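Local atomic coordinates of superoxide dismutase [Mn/Fe] (Aeropyrum pernix, PDB entry 3AK2), a protein that catalyses the dismutation of superoxide to oxygen and hydrogen peroxide at a manganese or iron centre, as a cambialistic enzyme built from four identical chains. Residues Tyr7-Leu12 against Thr38-Ala43; Phe69-Ala74 against Lys149-Met154; Glu105-Gly110 against Glu140-Leu145. All blocks are in the same frame, centred on the assembly; numbering follows the deposited sequence.

Interaction 1. Residues Tyr7-Leu12 against Thr38-Ala43; sequences YELPPL and TYVKGA. With EDO (1,2-ethanediol), chain J; EDO (1,2-ethanediol), chain G.
The extended N-terminal segment Y7-L12 meets the helical segment T38-A43 at Y7 and V40, whose CA atoms come within 5.9 Å, and no hydrogen bond joins the two backbones. V40 bears most of the contact, against Y7-L9. Its CG1, placed anti to the backbone N (chi1 175°), lies 3.4 Å from Y7 O and also packs against the backbone N atoms of E8 and L9, while CG2 turns to L9, with 4.2 Å between V40 CG2 and L9 CD1. A beta-branched valine suits this place, since its two methyls serve two neighbouring parts of the strand-like chain at once. One turn further on, A43 offers a single methyl, and its small size lets the tyrosine ring come in close: Y7 CD1 is 3.7 Å from A43 CB. Helix 25-54, to which both residues belong, is the first helix of the alpha-hairpin domain of iron/manganese superoxide dismutases; the segment runs along this helix before the chain enters it. P10 O accepts a hydrogen bond from H32 NE2 of the same helix, and Y7 N is tied to N44 OD1. The Y7 ring is covered by both helices of the hairpin, meeting Y73 and H76 of helix 62-82 as well, and its OH reaches the subunit interface, where it is hydrogen-bonded to D136 and R143 of the second subunit. Tyrosine thus combines an apolar body for the helices with a polar end for the interface. E8 points its CB away from the helix and is exposed, as befits a carboxylate. Farther along, two 1,2-ethanediol molecules, probably from the crystallisation liquor, line the segment: one donates through O1 to L9 O, and O1 of the other accepts from L12 N at 2.9 Å.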
loop_
_atom_site.group_PDB
_atom_site.type_symbol
_atom_site.label_atom_id
_atom_site.label_comp_id
_atom_site.label_asym_id
_atom_site.label_seq_id
_atom_site.Cartn_x
_atom_site.Cartn_y
_atom_site.Cartn_z
ATOM N N TYR A 7 -22.333 12.866 2.592
ATOM C CA TYR A 7 -22.055 12.781 1.164
ATOM C C TYR A 7 -23.285 12.229 0.465
ATOM O O TYR A 7 -24.069 11.484 1.056
ATOM C CB TYR A 7 -20.819 11.909 0.909
ATOM C CG TYR A 7 -19.621 12.451 1.640
ATOM C CD1 TYR A 7 -19.124 11.814 2.774
ATOM C CD2 TYR A 7 -19.018 13.641 1.234
ATOM C CE1 TYR A 7 -18.040 12.334 3.466
ATOM C CE2 TYR A 7 -17.944 14.170 1.926
ATOM C CZ TYR A 7 -17.460 13.515 3.039
ATOM O OH TYR A 7 -16.393 14.030 3.734
ATOM N N GLU A 8 -23.463 12.627 -0.789
ATOM C CA GLU A 8 -24.602 12.192 -1.593
ATOM C C GLU A 8 -24.121 11.741 -2.956
ATOM O O GLU A 8 -23.159 12.292 -3.499
ATOM C CB GLU A 8 -25.607 13.329 -1.793
ATOM C CG GLU A 8 -26.080 14.028 -0.535
ATOM C CD GLU A 8 -26.749 15.348 -0.852
ATOM O OE1 GLU A 8 -26.141 16.405 -0.578
ATOM O OE2 GLU A 8 -27.870 15.325 -1.401
ATOM N N LEU A 9 -24.806 10.746 -3.510
ATOM C CA LEU A 9 -24.551 10.299 -4.870
ATOM C C LEU A 9 -25.094 11.320 -5.870
ATOM O O LEU A 9 -26.301 11.571 -5.899
ATOM C CB LEU A 9 -25.212 8.940 -5.113
ATOM C CG LEU A 9 -24.954 8.305 -6.481
ATOM C CD1 LEU A 9 -23.517 7.838 -6.565
ATOM C CD2 LEU A 9 -25.912 7.146 -6.732
ATOM N N PRO A 10 -24.209 11.917 -6.689
ATOM C CA PRO A 10 -24.724 12.839 -7.698
ATOM C C PRO A 10 -25.354 12.072 -8.858
ATOM O O PRO A 10 -24.977 10.925 -9.109
ATOM C CB PRO A 10 -23.466 13.566 -8.176
ATOM C CG PRO A 10 -22.375 12.568 -7.999
ATOM C CD PRO A 10 -22.738 11.795 -6.751
ATOM N N PRO A 11 -26.312 12.695 -9.568
ATOM C CA PRO A 11 -26.766 12.069 -10.807
ATOM C C PRO A 11 -25.664 12.183 -11.852
ATOM O O PRO A 11 -24.770 13.024 -11.711
ATOM C CB PRO A 11 -27.958 12.939 -11.217
ATOM C CG PRO A 11 -27.656 14.279 -10.629
ATOM C CD PRO A 11 -26.995 13.978 -9.313
ATOM N N LEU A 12 -25.718 11.345 -12.881
ATOM C CA LEU A 12 -24.841 11.523 -14.034
ATOM C C LEU A 12 -25.270 12.770 -14.814
ATOM O O LEU A 12 -26.423 13.192 -14.717
ATOM C CB LEU A 12 -24.870 10.293 -14.945
ATOM C CG LEU A 12 -24.391 8.962 -14.369
ATOM C CD1 LEU A 12 -24.390 7.912 -15.453
ATOM C CD2 LEU A 12 -23.009 9.090 -13.753
ATOM N N THR A 38 -21.863 2.751 -3.327
ATOM C CA THR A 38 -21.209 2.054 -2.225
ATOM C C THR A 38 -20.158 2.933 -1.545
ATOM O O THR A 38 -20.042 2.927 -0.320
ATOM C CB THR A 38 -20.620 0.709 -2.701
ATOM O OG1 THR A 38 -21.695 -0.180 -3.027
ATOM C CG2 THR A 38 -19.755 0.059 -1.630
ATOM N N TYR A 39 -19.405 3.700 -2.331
ATOM C CA TYR A 39 -18.395 4.583 -1.739
ATOM C C TYR A 39 -19.035 5.715 -0.947
ATOM O O TYR A 39 -18.572 6.064 0.142
ATOM C CB TYR A 39 -17.424 5.125 -2.792
ATOM C CG TYR A 39 -16.853 4.056 -3.693
ATOM C CD1 TYR A 39 -16.304 2.886 -3.168
ATOM C CD2 TYR A 39 -16.862 4.218 -5.075
ATOM C CE1 TYR A 39 -15.792 1.899 -4.005
ATOM C CE2 TYR A 39 -16.358 3.246 -5.913
ATOM C CZ TYR A 39 -15.826 2.094 -5.380
ATOM O OH TYR A 39 -15.316 1.143 -6.234
ATOM N N VAL A 40 -20.120 6.275 -1.474
ATOM C CA VAL A 40 -20.862 7.297 -0.745
ATOM C C VAL A 40 -21.314 6.746 0.609
ATOM O O VAL A 40 -21.067 7.357 1.651
ATOM C CB VAL A 40 -22.078 7.804 -1.554
ATOM C CG1 VAL A 40 -22.919 8.777 -0.726
ATOM C CG2 VAL A 40 -21.616 8.460 -2.851
ATOM N N LYS A 41 -21.957 5.581 0.591
ATOM C CA LYS A 41 -22.415 4.946 1.827
ATOM C C LYS A 41 -21.256 4.650 2.780
ATOM O O LYS A 41 -21.375 4.863 3.984
ATOM C CB LYS A 41 -23.167 3.649 1.526
ATOM C CG LYS A 41 -24.454 3.821 0.729
ATOM C CD LYS A 41 -25.123 2.471 0.443
ATOM C CE LYS A 41 -24.249 1.505 -0.356
ATOM N NZ LYS A 41 -24.490 1.570 -1.824
ATOM N N GLY A 42 -20.145 4.155 2.238
ATOM C CA GLY A 42 -18.978 3.825 3.046
ATOM C C GLY A 42 -18.361 5.034 3.722
ATOM O O GLY A 42 -17.909 4.949 4.866
ATOM N N ALA A 43 -18.327 6.160 3.014
ATOM C CA ALA A 43 -17.780 7.389 3.578
ATOM C C ALA A 43 -18.668 7.885 4.714
ATOM O O ALA A 43 -18.174 8.248 5.787
ATOM C CB ALA A 43 -17.619 8.451 2.497
HETATM C C1 EDO J . -28.158 9.854 -8.217
HETATM O O1 EDO J . -28.649 10.112 -6.896
HETATM C C2 EDO J . -29.241 9.169 -9.042
HETATM O O2 EDO J . -29.212 9.666 -10.385
HETATM C C1 EDO G . -28.202 8.544 -13.797
HETATM O O1 EDO G . -28.130 9.873 -13.284
HETATM C C2 EDO G . -28.476 8.580 -15.293
HETATM O O2 EDO G . -29.870 8.832 -15.498
#

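Interaction 2. Residues Phe69-Ala74 against Lys149-Met154; sequences FSFNYA and KHNVLM
N151 and H150 bring the loop K149-M154 against the buried helical segment F69-A74, and the F71 ring extends from the helix alongside K149-N151. F71 swings its ring toward the loop because chi1 (174°) sets CG opposite the backbone N. Its CB lies 3.8 Å from N151 ND2; further out, CD1 passes N151 OD1, which sits at the ring edge in plane. CE1 has H150 ND1 at 3.4 Å, over one face and offset toward the rim, and K149 CB at the edge. At the tip, F71 CZ lies 3.6 Å from H150 ND1, with H150 CE1 just beyond. The ring planes of F71 and H150 are inclined at 38°. A flat, apolar phenylalanine can accept all these neighbours without demanding a hydrogen bond from any, although its backbone F71 O receives a weak one from H150 ND1. Asparagine is the polar link: N151 ND2 gives S70 OG a nearly straight bond of 2.9 Å, with the hydroxyl oxygen in the amide plane. N151 OD1, in contrast, is buried without a partner in the model. A74 has only a methyl, which lets the loop approach until A74 CB is 3.5 Å from H150 CB. At the subunit interfaces S70 OG, which as a hydroxyl can both accept and donate, gives its proton to L153 O of the second subunit, and K149 NZ forms salt bridges with E126 and E148 of the third. The H150 ring is also stacked on W167 and meets Y39 edge-to-face. About 5 Å from the manganese but not among its ligands H31, H79, D165 and H169, H150 probably forms, with Y39 and W167, part of a second shell around the metal, at the junction of alpha-hairpin and C-terminal domains in this superoxide dismutase family.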
loop_
_atom_site.group_PDB
_atom_site.type_symbol
_atom_site.label_atom_id
_atom_site.label_comp_id
_atom_site.label_asym_id
_atom_site.label_seq_id
_atom_site.Cartn_x
_atom_site.Cartn_y
_atom_site.Cartn_z
ATOM N N PHE A 69 -12.686 5.612 5.893
ATOM C CA PHE A 69 -13.012 6.942 5.398
ATOM C C PHE A 69 -12.154 7.303 4.188
ATOM O O PHE A 69 -12.675 7.759 3.175
ATOM C CB PHE A 69 -12.870 8.017 6.481
ATOM C CG PHE A 69 -13.035 9.410 5.946
ATOM C CD1 PHE A 69 -11.924 10.214 5.705
ATOM C CD2 PHE A 69 -14.300 9.899 5.629
ATOM C CE1 PHE A 69 -12.080 11.495 5.178
ATOM C CE2 PHE A 69 -14.453 11.179 5.098
ATOM C CZ PHE A 69 -13.339 11.967 4.880
ATOM N N SER A 70 -10.849 7.086 4.289
ATOM C CA SER A 70 -9.936 7.405 3.204
ATOM C C SER A 70 -10.363 6.741 1.901
ATOM O O SER A 70 -10.515 7.405 0.877
ATOM C CB SER A 70 -8.522 6.965 3.570
ATOM O OG SER A 70 -7.675 6.998 2.434
ATOM N N PHE A 71 -10.559 5.425 1.936
ATOM C CA PHE A 71 -10.888 4.695 0.718
ATOM C C PHE A 71 -12.208 5.155 0.111
ATOM O O PHE A 71 -12.297 5.392 -1.100
ATOM C CB PHE A 71 -10.940 3.197 1.002
ATOM C CG PHE A 71 -11.415 2.371 -0.163
ATOM C CD1 PHE A 71 -10.543 2.025 -1.192
ATOM C CD2 PHE A 71 -12.734 1.943 -0.232
ATOM C CE1 PHE A 71 -10.991 1.257 -2.272
ATOM C CE2 PHE A 71 -13.188 1.176 -1.308
ATOM C CZ PHE A 71 -12.314 0.839 -2.325
ATOM N N ASN A 72 -13.232 5.271 0.947
ATOM C CA ASN A 72 -14.562 5.560 0.441
ATOM C C ASN A 72 -14.751 7.017 0.056
ATOM O O ASN A 72 -15.361 7.309 -0.981
ATOM C CB ASN A 72 -15.624 5.080 1.420
ATOM C CG ASN A 72 -15.711 3.577 1.465
ATOM O OD1 ASN A 72 -16.227 2.947 0.543
ATOM N ND2 ASN A 72 -15.189 2.986 2.537
ATOM N N TYR A 73 -14.206 7.932 0.854
ATOM C CA TYR A 73 -14.200 9.333 0.460
ATOM C C TYR A 73 -13.473 9.499 -0.876
ATOM O O TYR A 73 -13.975 10.158 -1.793
ATOM C CB TYR A 73 -13.553 10.227 1.520
ATOM C CG TYR A 73 -13.465 11.667 1.061
ATOM C CD1 TYR A 73 -14.494 12.570 1.326
ATOM C CD2 TYR A 73 -12.367 12.113 0.326
ATOM C CE1 TYR A 73 -14.417 13.895 0.882
ATOM C CE2 TYR A 73 -12.289 13.421 -0.127
ATOM C CZ TYR A 73 -13.310 14.306 0.152
ATOM O OH TYR A 73 -13.195 15.613 -0.298
ATOM N N ALA A 74 -12.296 8.895 -0.988
ATOM C CA ALA A 74 -11.549 8.956 -2.230
ATOM C C ALA A 74 -12.365 8.394 -3.397
ATOM O O ALA A 74 -12.406 8.987 -4.471
ATOM C CB ALA A 74 -10.236 8.234 -2.092
ATOM N N LYS A 149 -6.050 1.686 -6.098
ATOM C CA LYS A 149 -7.352 1.756 -5.429
ATOM C C LYS A 149 -7.928 3.150 -5.687
ATOM O O LYS A 149 -7.994 3.567 -6.840
ATOM C CB LYS A 149 -7.258 1.421 -3.931
ATOM C CG LYS A 149 -6.857 -0.033 -3.646
ATOM C CD LYS A 149 -7.235 -0.502 -2.236
ATOM C CE LYS A 149 -6.451 0.188 -1.142
ATOM N NZ LYS A 149 -6.786 -0.474 0.148
ATOM N N HIS A 150 -8.319 3.868 -4.634
ATOM C CA HIS A 150 -8.709 5.274 -4.761
ATOM C C HIS A 150 -7.775 6.199 -4.016
ATOM O O HIS A 150 -7.852 7.419 -4.172
ATOM C CB HIS A 150 -10.109 5.482 -4.208
ATOM C CG HIS A 150 -11.141 4.669 -4.899
ATOM N ND1 HIS A 150 -12.054 3.881 -4.232
ATOM C CD2 HIS A 150 -11.394 4.513 -6.217
ATOM C CE1 HIS A 150 -12.828 3.276 -5.116
ATOM N NE2 HIS A 150 -12.447 3.642 -6.326
ATOM N N ASN A 151 -6.894 5.615 -3.209
ATOM C CA ASN A 151 -6.262 6.335 -2.106
ATOM C C ASN A 151 -4.855 5.831 -1.840
ATOM O O ASN A 151 -4.398 5.837 -0.705
ATOM C CB ASN A 151 -7.112 6.186 -0.836
ATOM C CG ASN A 151 -7.222 4.741 -0.371
ATOM O OD1 ASN A 151 -7.143 3.801 -1.171
ATOM N ND2 ASN A 151 -7.418 4.559 0.924
ATOM N N VAL A 152 -4.181 5.367 -2.887
ATOM C CA VAL A 152 -2.793 4.940 -2.792
ATOM C C VAL A 152 -2.058 5.618 -3.941
ATOM O O VAL A 152 -2.506 5.569 -5.090
ATOM C CB VAL A 152 -2.656 3.396 -2.863
ATOM C CG1 VAL A 152 -1.187 2.962 -2.796
ATOM C CG2 VAL A 152 -3.465 2.723 -1.743
ATOM N N LEU A 153 -0.946 6.269 -3.612
ATOM C CA LEU A 153 -0.138 7.088 -4.540
ATOM C C LEU A 153 -0.691 8.488 -4.760
ATOM O O LEU A 153 0.009 9.340 -5.308
ATOM C CB LEU A 153 0.111 6.414 -5.900
ATOM C CG LEU A 153 0.674 4.992 -5.915
ATOM C CD1 LEU A 153 0.852 4.506 -7.349
ATOM C CD2 LEU A 153 1.978 4.886 -5.142
ATOM N N MET A 154 -1.931 8.745 -4.355
ATOM C CA MET A 154 -2.422 10.117 -4.391
ATOM C C MET A 154 -1.666 10.946 -3.359
ATOM O O MET A 154 -1.276 10.440 -2.304
ATOM C CB MET A 154 -3.936 10.194 -4.174
ATOM C CG MET A 154 -4.516 11.589 -4.425
ATOM S SD MET A 154 -4.028 12.265 -6.034
ATOM C CE MET A 154 -4.578 13.966 -5.880
#

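Interaction 3. Residues Glu105-Gly110 against Glu140-Leu145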
loop_
_atom_site.group_PDB
_atom_site.type_symbol
_atom_site.label_atom_id
_atom_site.label_comp_id
_atom_site.label_asym_id
_atom_site.label_seq_id
_atom_site.Cartn_x
_atom_site.Cartn_y
_atom_site.Cartn_z
ATOM N N GLU A 105 0.882 21.902 -24.463
ATOM C CA GLU A 105 1.935 22.265 -25.411
ATOM C C GLU A 105 3.255 22.580 -24.702
ATOM O O GLU A 105 4.311 22.082 -25.096
ATOM C CB GLU A 105 1.491 23.459 -26.271
ATOM C CG GLU A 105 2.501 23.905 -27.338
ATOM C CD GLU A 105 2.806 22.833 -28.378
ATOM O OE1 GLU A 105 3.967 22.769 -28.839
ATOM O OE2 GLU A 105 1.894 22.057 -28.741
ATOM N N LYS A 106 3.178 23.388 -23.648
ATOM C CA LYS A 106 4.367 23.869 -22.943
ATOM C C LYS A 106 5.064 22.797 -22.115
ATOM O O LYS A 106 6.288 22.819 -21.957
ATOM C CB LYS A 106 4.002 25.048 -22.046
ATOM C CG LYS A 106 3.666 26.309 -22.809
ATOM C CD LYS A 106 3.087 27.354 -21.888
ATOM C CE LYS A 106 2.914 28.668 -22.618
ATOM N NZ LYS A 106 2.137 29.630 -21.794
ATOM N N GLN A 107 4.289 21.856 -21.591
ATOM C CA GLN A 107 4.826 20.877 -20.653
ATOM C C GLN A 107 5.085 19.511 -21.253
ATOM O O GLN A 107 6.100 18.880 -20.944
ATOM C CB GLN A 107 3.891 20.729 -19.469
ATOM C CG GLN A 107 3.676 22.013 -18.721
ATOM C CD GLN A 107 2.848 21.790 -17.499
ATOM O OE1 GLN A 107 1.787 22.389 -17.338
ATOM N NE2 GLN A 107 3.312 20.895 -16.630
ATOM N N PHE A 108 4.163 19.047 -22.090
ATOM C CA PHE A 108 4.254 17.697 -22.635
ATOM C C PHE A 108 4.717 17.679 -24.086
ATOM O O PHE A 108 4.937 16.613 -24.652
ATOM C CB PHE A 108 2.925 16.949 -22.464
ATOM C CG PHE A 108 2.443 16.894 -21.040
ATOM C CD1 PHE A 108 3.072 16.075 -20.107
ATOM C CD2 PHE A 108 1.366 17.670 -20.629
ATOM C CE1 PHE A 108 2.633 16.028 -18.785
ATOM C CE2 PHE A 108 0.920 17.630 -19.307
ATOM C CZ PHE A 108 1.557 16.807 -18.385
ATOM N N GLY A 109 4.878 18.863 -24.673
ATOM C CA GLY A 109 5.297 18.983 -26.066
ATOM C C GLY A 109 4.170 18.705 -27.045
ATOM O O GLY A 109 4.406 18.229 -28.156
ATOM N N GLY A 110 2.941 18.999 -26.631
ATOM C CA GLY A 110 1.786 18.878 -27.517
ATOM C C GLY A 110 0.826 17.764 -27.151
ATOM O O GLY A 110 1.135 16.906 -26.312
ATOM N N GLU A 140 2.021 25.666 -10.416
ATOM C CA GLU A 140 0.941 26.069 -11.326
ATOM C C GLU A 140 1.092 25.433 -12.718
ATOM O O GLU A 140 0.875 26.073 -13.755
ATOM C CB GLU A 140 0.786 27.599 -11.365
ATOM C CG GLU A 140 0.433 28.173 -9.988
ATOM C CD GLU A 140 -0.021 29.618 -10.027
ATOM O OE1 GLU A 140 -1.193 29.877 -9.678
ATOM O OE2 GLU A 140 0.788 30.492 -10.399
ATOM N N GLU A 141 1.457 24.150 -12.704
ATOM C CA GLU A 141 1.682 23.348 -13.899
ATOM C C GLU A 141 0.911 22.039 -13.806
ATOM O O GLU A 141 0.495 21.625 -12.719
ATOM C CB GLU A 141 3.163 22.992 -14.038
ATOM C CG GLU A 141 4.092 24.142 -14.325
ATOM C CD GLU A 141 5.452 23.673 -14.801
ATOM O OE1 GLU A 141 5.866 22.538 -14.462
ATOM O OE2 GLU A 141 6.114 24.448 -15.521
ATOM N N LEU A 142 0.753 21.377 -14.947
ATOM C CA LEU A 142 0.155 20.050 -15.003
ATOM C C LEU A 142 1.147 18.963 -14.609
ATOM O O LEU A 142 2.354 19.084 -14.842
ATOM C CB LEU A 142 -0.379 19.761 -16.409
ATOM C CG LEU A 142 -1.448 20.714 -16.945
ATOM C CD1 LEU A 142 -1.792 20.376 -18.381
ATOM C CD2 LEU A 142 -2.698 20.685 -16.084
ATOM N N ARG A 143 0.617 17.908 -13.995
ATOM C CA ARG A 143 1.380 16.710 -13.669
ATOM C C ARG A 143 0.501 15.502 -13.958
ATOM O O ARG A 143 -0.712 15.553 -13.759
ATOM C CB ARG A 143 1.765 16.701 -12.183
ATOM C CG ARG A 143 2.678 17.838 -11.708
ATOM C CD ARG A 143 4.108 17.636 -12.189
ATOM N NE ARG A 143 5.026 18.668 -11.707
ATOM C CZ ARG A 143 5.370 19.753 -12.395
ATOM N NH1 ARG A 143 6.223 20.623 -11.873
ATOM N NH2 ARG A 143 4.867 19.975 -13.602
ATOM N N ILE A 144 1.107 14.419 -14.429
ATOM C CA ILE A 144 0.394 13.152 -14.587
ATOM C C ILE A 144 0.881 12.176 -13.525
ATOM O O ILE A 144 2.080 12.103 -13.238
ATOM C CB ILE A 144 0.564 12.546 -16.012
ATOM C CG1 ILE A 144 -0.029 13.488 -17.066
ATOM C CG2 ILE A 144 -0.088 11.153 -16.113
ATOM C CD1 ILE A 144 0.294 13.110 -18.508
ATOM N N LEU A 145 -0.056 11.442 -12.930
ATOM C CA LEU A 145 0.299 10.356 -12.013
ATOM C C LEU A 145 -0.736 9.234 -12.051
ATOM O O LEU A 145 -1.800 9.371 -12.671
ATOM C CB LEU A 145 0.498 10.872 -10.575
ATOM C CG LEU A 145 -0.726 11.265 -9.737
ATOM C CD1 LEU A 145 -0.386 11.238 -8.255
ATOM C CD2 LEU A 145 -1.308 12.619 -10.132
#
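This is a helix-to-strand contact within the alpha/beta C-terminal domain of the iron/manganese superoxide dismutase fold, where the last turn of helix 98-108 packs on strand 141-148, an outer strand of the chain's three-stranded antiparallel sheet. Q107 supplies the polar half. Its amide pairs with the N-H and the C=O of L142: L142 N donates to Q107 OE1 over 2.8 Å, almost straight at 172°, while Q107 NE2 donates to L142 O over 2.7 Å with more bend. Glutamine fits because one primary amide offers a donor and an acceptor together, and its chain, extended beyond CG (chi2 -175°), spans the gap from helix to strand. The amide also stacks against the E141 carboxylate, their planes 28° apart. F108 supplies the apolar half, buried with CE2 3.8 Å from L142 CB and CE1 3.7 Å from I144 CD1; its large ring reaches two strand residues on the same side of the sheet. G109, with positive phi, then takes the chain out of the helix. Arginine, with several N-H groups, can serve two oxygens together: R143 NH2 donates to L142 O from above the carbonyl plane, and NH1 and NH2 form an end-on salt bridge to E141 OE1, which further accepts from K5 N of the second subunit; R143 NH2 lies 2.9 Å from E141 OE1, on its anti lone pair.

In the fold
Interaction 1 precedes interaction 2 in the chain, and both segments of interaction 3 fall between those of interaction 2. Interactions 1 and 2 have centres 14 Å apart and touch, using the successive helices 25-54 and 62-82 of the alpha-hairpin domain; Y39 CZ lies 3.2 Å from H150 CE1. Interaction 2 crosses to the C-terminal domain, which holds interaction 3 entirely. Their centres are 24 Å apart, yet strand 141-148 leads from one to the other and L153 O lies 3.5 Å from L145 CD1; interactions 1 and 3 do not touch, their nearest atoms being about 17 Å apart. All three border the second subunit, so contacts within the chain and between subunits draw on the same segments.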